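PDB 6ZYV: CIR protein from Plasmodium chabaudi chabaudi, which is of unknown function, but belongs to the variant Plasmodium-interspersed repeat (PIR) proteins of the malaria parasite associated with infected red blood cells. Local coordinates for residues A91-S96 with A152-F157; H108-F113 with D145-N150. The protein carries 5 engineered substitutions. All blocks are in the same frame, centred on the assembly; numbering follows the deposited sequence.

Contact 1: residues A91-S96 with A152-F157; sequences AILWLS and AIIPKF. Engineered in segment 152-157: Ala152 (natural residue Ser).
Leu93 and Ser96 of segment 91-96 meet Ile154 and Phe157 of segment 152-157 in a small, wholly apolar contact that buries 156 Å² between the two segments. Going along the first segment, Ile92 matters as an anchor within its own helix: its carbonyl oxygen takes the helical bond from Ser96 N and a second one from Ser96 OG, the two donors arriving from opposite faces of the carbonyl plane. Leu93 does most of the reaching. Its CG stands anti to the backbone N (chi1 176°), which carries the forked end of the side chain over to the other helix, where the two methyls divide the work. CD1 lies 4.1 Å from CG2 of Ile154, and CD2 comes to the edge of the Phe157 ring, 4.2 Å from CE2 and near the ring plane, so the leucine meets the rim of the phenylalanine and not its face. One turn further on, Ser96 points toward the partner but offers it carbon: CB is 4.0 Å from CG2 of Ile154. Its hydroxyl has swung back along its own helix, with OG beside the backbone N (chi1 -58°) and 2.8 Å from Ile92 O, which satisfies a buried polar group inside an apolar patch. The CG2 methyl of Ile154 is thus set against both Leu93 and Ser96, one helical turn apart. The contact joins helix 81-101 to the first turn of helix 154-174 in the interior of this alpha-helical ectodomain. Other sides of segment 91-96 are covered by helix 55-71, through Phe63, Leu66 and Leu67, by helix 134-149, through Val140 and Met147, and by helix 110-118, which packs on Leu95, while Ile107 of a loop touches both Ser96 and Ile154.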
loop_
_atom_site.group_PDB
_atom_site.type_symbol
_atom_site.label_atom_id
_atom_site.label_comp_id
_atom_site.label_asym_id
_atom_site.label_seq_id
_atom_site.Cartn_x
_atom_site.Cartn_y
_atom_site.Cartn_z
ATOM N N ALA A 91 -1.521 -2.622 -2.627
ATOM C CA ALA A 91 -2.539 -1.818 -3.291
ATOM C C ALA A 91 -3.872 -1.924 -2.564
ATOM O O ALA A 91 -4.545 -0.919 -2.375
ATOM C CB ALA A 91 -2.691 -2.263 -4.747
ATOM N N ILE A 92 -4.239 -3.134 -2.121
ATOM C CA ILE A 92 -5.492 -3.353 -1.397
ATOM C C ILE A 92 -5.427 -2.804 0.037
ATOM O O ILE A 92 -6.443 -2.354 0.561
ATOM C CB ILE A 92 -5.907 -4.836 -1.500
ATOM C CG1 ILE A 92 -6.327 -5.124 -2.969
ATOM C CG2 ILE A 92 -7.037 -5.215 -0.516
ATOM C CD1 ILE A 92 -6.452 -6.565 -3.323
ATOM N N LEU A 93 -4.233 -2.721 0.623
ATOM C CA LEU A 93 -4.028 -2.090 1.925
ATOM C C LEU A 93 -4.259 -0.585 1.757
ATOM O O LEU A 93 -4.950 0.017 2.573
ATOM C CB LEU A 93 -2.596 -2.360 2.449
ATOM C CG LEU A 93 -2.232 -1.674 3.766
ATOM C CD1 LEU A 93 -3.167 -2.159 4.906
ATOM C CD2 LEU A 93 -0.725 -1.891 4.111
ATOM N N TRP A 94 -3.722 0.019 0.672
ATOM C CA TRP A 94 -3.918 1.437 0.388
ATOM C C TRP A 94 -5.402 1.702 0.139
ATOM O O TRP A 94 -5.948 2.679 0.654
ATOM C CB TRP A 94 -3.081 1.877 -0.831
ATOM C CG TRP A 94 -3.372 3.282 -1.287
ATOM C CD1 TRP A 94 -2.908 4.443 -0.727
ATOM C CD2 TRP A 94 -4.260 3.675 -2.359
ATOM N NE1 TRP A 94 -3.404 5.522 -1.424
ATOM C CE2 TRP A 94 -4.231 5.075 -2.434
ATOM C CE3 TRP A 94 -5.027 2.971 -3.310
ATOM C CZ2 TRP A 94 -4.966 5.788 -3.412
ATOM C CZ3 TRP A 94 -5.772 3.677 -4.245
ATOM C CH2 TRP A 94 -5.742 5.069 -4.287
ATOM N N LEU A 95 -6.063 0.823 -0.635
ATOM C CA LEU A 95 -7.470 0.949 -0.946
ATOM C C LEU A 95 -8.319 0.914 0.331
ATOM O O LEU A 95 -9.245 1.716 0.463
ATOM C CB LEU A 95 -7.888 -0.128 -1.956
ATOM C CG LEU A 95 -9.331 -0.030 -2.468
ATOM C CD1 LEU A 95 -9.614 1.329 -3.094
ATOM C CD2 LEU A 95 -9.642 -1.181 -3.437
ATOM N N SER A 96 -7.967 0.037 1.295
ATOM C CA SER A 96 -8.661 -0.060 2.587
ATOM C C SER A 96 -8.521 1.232 3.361
ATOM O O SER A 96 -9.486 1.700 3.952
ATOM C CB SER A 96 -8.098 -1.207 3.417
ATOM O OG SER A 96 -8.233 -2.396 2.670
ATOM N N ALA A 152 -10.637 -3.976 12.353
ATOM C CA ALA A 152 -10.424 -3.155 13.541
ATOM C C ALA A 152 -9.001 -2.569 13.670
ATOM O O ALA A 152 -8.873 -1.461 14.175
ATOM C CB ALA A 152 -10.787 -3.930 14.797
ATOM N N ILE A 153 -7.950 -3.266 13.182
ATOM C CA ILE A 153 -6.593 -2.754 13.283
ATOM C C ILE A 153 -6.043 -2.175 11.982
ATOM O O ILE A 153 -5.020 -1.501 12.038
ATOM C CB ILE A 153 -5.578 -3.771 13.888
ATOM C CG1 ILE A 153 -5.699 -5.176 13.299
ATOM C CG2 ILE A 153 -5.704 -3.883 15.395
ATOM C CD1 ILE A 153 -4.669 -5.518 12.370
ATOM N N ILE A 154 -6.654 -2.451 10.823
ATOM C CA ILE A 154 -6.099 -1.984 9.540
ATOM C C ILE A 154 -5.769 -0.452 9.514
ATOM O O ILE A 154 -4.638 -0.135 9.133
ATOM C CB ILE A 154 -6.942 -2.443 8.315
ATOM C CG1 ILE A 154 -6.743 -3.959 8.079
ATOM C CG2 ILE A 154 -6.575 -1.661 7.039
ATOM C CD1 ILE A 154 -5.263 -4.391 7.858
ATOM N N PRO A 155 -6.643 0.500 9.929
ATOM C CA PRO A 155 -6.240 1.928 9.907
ATOM C C PRO A 155 -4.988 2.254 10.737
ATOM O O PRO A 155 -4.131 2.976 10.266
ATOM C CB PRO A 155 -7.479 2.653 10.436
ATOM C CG PRO A 155 -8.604 1.743 10.127
ATOM C CD PRO A 155 -8.047 0.363 10.371
ATOM N N LYS A 156 -4.858 1.688 11.937
ATOM C CA LYS A 156 -3.681 1.895 12.789
ATOM C C LYS A 156 -2.453 1.154 12.241
ATOM O O LYS A 156 -1.339 1.660 12.333
ATOM C CB LYS A 156 -3.974 1.490 14.245
ATOM C CG LYS A 156 -4.960 2.437 14.899
ATOM C CD LYS A 156 -5.449 1.963 16.285
ATOM C CE LYS A 156 -6.699 2.711 16.733
ATOM N NZ LYS A 156 -7.179 2.309 18.099
ATOM N N PHE A 157 -2.654 -0.013 11.630
ATOM C CA PHE A 157 -1.567 -0.776 11.022
ATOM C C PHE A 157 -0.980 0.026 9.851
ATOM O O PHE A 157 0.243 0.060 9.659
ATOM C CB PHE A 157 -2.096 -2.160 10.565
ATOM C CG PHE A 157 -1.106 -3.032 9.841
ATOM C CD1 PHE A 157 -0.299 -3.923 10.532
ATOM C CD2 PHE A 157 -0.971 -2.956 8.470
ATOM C CE1 PHE A 157 0.604 -4.739 9.854
ATOM C CE2 PHE A 157 -0.059 -3.766 7.799
ATOM C CZ PHE A 157 0.732 -4.637 8.496
#

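Contact 2: residues H108-F113 with D145-N150; sequences HTLKNF and DLMNMN
Leu110 and Met147 make the apolar centre of this contact, with CD2 of the leucine 3.9 Å from CB of the methionine and 4.1 Å from its CG. A single leucine methyl therefore sits against the root of the methionine chain, which then bends at chi2 and chi3 and takes its end away from segment 108-113. Leu110 reaches across because its CG is anti to the backbone N (chi1 170°). Nearer the surface, Asn148 comes up to the backbone of His108, its OD1 4.1 Å from His108 CA, while the His108 side chain leaves its backbone pointing away from segment 145-150.

A water molecule provides the polar link between the segments. It accepts from Lys111 N at 3.0 Å and from Asn148 ND2 at 3.1 Å, and so supplies an acceptor for a backbone N-H near the N-terminal end of helix 110-118. The amide of Asn148 is also tied to its own helix, ND2 bonding to Ile144 O. At the end of that helix, Asn150 ND2 makes a bent bond to Leu146 O at 3.0 Å, approaching at a tilt from the carbonyl plane and joining Asn150 N on the same oxygen but from the opposite face; the same ND2 also bonds to Ser207 O.

The contact brings the N-terminal end of helix 110-118 against the C-terminal end of helix 134-149. Helix 81-101 packs against both segments, and helix 206-211 packs on Met147 and Asn150 through Ile211.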
loop_
_atom_site.group_PDB
_atom_site.type_symbol
_atom_site.label_atom_id
_atom_site.label_comp_id
_atom_site.label_asym_id
_atom_site.label_seq_id
_atom_site.Cartn_x
_atom_site.Cartn_y
_atom_site.Cartn_z
ATOM N N HIS A 108 -15.771 -2.542 5.296
ATOM C CA HIS A 108 -17.050 -3.226 5.118
ATOM C C HIS A 108 -17.648 -3.047 3.710
ATOM O O HIS A 108 -18.467 -3.862 3.314
ATOM C CB HIS A 108 -18.052 -2.780 6.190
ATOM C CG HIS A 108 -18.405 -1.327 6.091
ATOM N ND1 HIS A 108 -17.474 -0.341 6.360
ATOM C CD2 HIS A 108 -19.573 -0.741 5.745
ATOM C CE1 HIS A 108 -18.100 0.807 6.161
ATOM N NE2 HIS A 108 -19.364 0.618 5.797
ATOM N N THR A 109 -17.242 -2.011 2.956
ATOM C CA THR A 109 -17.685 -1.799 1.581
ATOM C C THR A 109 -16.589 -2.101 0.547
ATOM O O THR A 109 -16.811 -1.850 -0.618
ATOM C CB THR A 109 -18.205 -0.358 1.353
ATOM O OG1 THR A 109 -17.119 0.574 1.352
ATOM C CG2 THR A 109 -19.250 0.061 2.351
ATOM N N LEU A 110 -15.393 -2.559 0.970
ATOM C CA LEU A 110 -14.276 -2.855 0.085
ATOM C C LEU A 110 -14.609 -3.875 -1.015
ATOM O O LEU A 110 -14.330 -3.599 -2.184
ATOM C CB LEU A 110 -13.065 -3.306 0.922
ATOM C CG LEU A 110 -11.862 -3.888 0.180
ATOM C CD1 LEU A 110 -11.201 -2.837 -0.673
ATOM C CD2 LEU A 110 -10.868 -4.456 1.158
ATOM N N LYS A 111 -15.194 -5.049 -0.656
ATOM C CA LYS A 111 -15.536 -6.070 -1.653
ATOM C C LYS A 111 -16.498 -5.504 -2.708
ATOM O O LYS A 111 -16.263 -5.654 -3.902
ATOM C CB LYS A 111 -16.118 -7.327 -0.982
ATOM C CG LYS A 111 -16.288 -8.518 -1.942
ATOM C CD LYS A 111 -16.361 -9.865 -1.194
ATOM C CE LYS A 111 -16.388 -11.029 -2.173
ATOM N NZ LYS A 111 -16.567 -12.346 -1.497
ATOM N N ASN A 112 -17.515 -4.776 -2.251
ATOM C CA ASN A 112 -18.497 -4.123 -3.101
ATOM C C ASN A 112 -17.851 -3.048 -4.002
ATOM O O ASN A 112 -18.122 -3.023 -5.197
ATOM C CB ASN A 112 -19.623 -3.537 -2.242
ATOM C CG ASN A 112 -20.694 -2.843 -3.038
ATOM O OD1 ASN A 112 -20.703 -1.606 -3.154
ATOM N ND2 ASN A 112 -21.592 -3.621 -3.643
ATOM N N PHE A 113 -16.996 -2.187 -3.441
ATOM C CA PHE A 113 -16.272 -1.170 -4.200
ATOM C C PHE A 113 -15.392 -1.819 -5.286
ATOM O O PHE A 113 -15.342 -1.308 -6.390
ATOM C CB PHE A 113 -15.405 -0.281 -3.265
ATOM C CG PHE A 113 -14.736 0.873 -3.977
ATOM C CD1 PHE A 113 -13.508 0.711 -4.594
ATOM C CD2 PHE A 113 -15.347 2.114 -4.045
ATOM C CE1 PHE A 113 -12.930 1.751 -5.301
ATOM C CE2 PHE A 113 -14.758 3.158 -4.735
ATOM C CZ PHE A 113 -13.569 2.966 -5.383
ATOM N N ASP A 145 -10.444 -10.276 1.962
ATOM C CA ASP A 145 -10.882 -11.024 3.133
ATOM C C ASP A 145 -9.954 -10.773 4.326
ATOM O O ASP A 145 -10.428 -10.628 5.449
ATOM C CB ASP A 145 -10.986 -12.512 2.810
ATOM C CG ASP A 145 -11.764 -13.296 3.843
ATOM O OD1 ASP A 145 -12.827 -12.796 4.293
ATOM O OD2 ASP A 145 -11.314 -14.411 4.214
ATOM N N LEU A 146 -8.644 -10.648 4.073
ATOM C CA LEU A 146 -7.668 -10.327 5.087
ATOM C C LEU A 146 -7.914 -8.932 5.648
ATOM O O LEU A 146 -7.784 -8.761 6.848
ATOM C CB LEU A 146 -6.253 -10.418 4.534
ATOM C CG LEU A 146 -5.673 -11.810 4.498
ATOM C CD1 LEU A 146 -4.377 -11.818 3.713
ATOM C CD2 LEU A 146 -5.536 -12.409 5.936
ATOM N N MET A 147 -8.279 -7.956 4.812
ATOM C CA MET A 147 -8.579 -6.607 5.302
ATOM C C MET A 147 -9.790 -6.614 6.212
ATOM O O MET A 147 -9.781 -5.922 7.227
ATOM C CB MET A 147 -8.732 -5.585 4.156
ATOM C CG MET A 147 -7.500 -5.491 3.250
ATOM S SD MET A 147 -6.028 -4.773 3.999
ATOM C CE MET A 147 -5.115 -6.229 4.471
ATOM N N ASN A 148 -10.810 -7.437 5.883
ATOM C CA ASN A 148 -12.015 -7.591 6.683
ATOM C C ASN A 148 -11.752 -8.336 7.972
ATOM O O ASN A 148 -12.305 -7.970 8.993
ATOM C CB ASN A 148 -13.124 -8.279 5.879
ATOM C CG ASN A 148 -13.892 -7.297 5.045
ATOM O OD1 ASN A 148 -14.888 -6.724 5.515
ATOM N ND2 ASN A 148 -13.424 -7.048 3.820
ATOM N N MET A 149 -10.896 -9.360 7.941
ATOM C CA MET A 149 -10.540 -10.126 9.143
ATOM C C MET A 149 -9.782 -9.267 10.169
ATOM O O MET A 149 -9.859 -9.520 11.368
ATOM C CB MET A 149 -9.674 -11.341 8.777
ATOM C CG MET A 149 -10.411 -12.482 8.057
ATOM S SD MET A 149 -12.005 -12.973 8.741
ATOM C CE MET A 149 -12.515 -14.276 7.526
ATOM N N ASN A 150 -9.052 -8.257 9.697
ATOM C CA ASN A 150 -8.257 -7.363 10.526
ATOM C C ASN A 150 -8.853 -5.940 10.537
ATOM O O ASN A 150 -8.127 -5.025 10.897
ATOM C CB ASN A 150 -6.832 -7.266 9.914
ATOM C CG ASN A 150 -5.988 -8.522 10.034
ATOM O OD1 ASN A 150 -5.591 -8.925 11.126
ATOM N ND2 ASN A 150 -5.672 -9.148 8.917
HETATM O O HOH W 1 -15.736 -5.647 2.239
#

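How the contacts relate
The centres of contacts 1 and 2 lie about 10 Å apart, and the two touch directly. Ser96 is the main joint: its OG is 3.2 Å from Met147 CG and 3.7 Å from Leu110 CD2, so both apolar partners of contact 2 rest against a residue of contact 1. Beside it, Leu95 CD2 packs 3.6 Å from Leu110 CD1, and Ile154 CG1 lies 3.7 Å from Met147 O. Both contacts pair helices from the same two successive pairs: 81-101 with 110-118, and 134-149 with 154-174. Contact 1 joins the outer members in the buried interior, whereas contact 2 joins the inner ones nearer the surface.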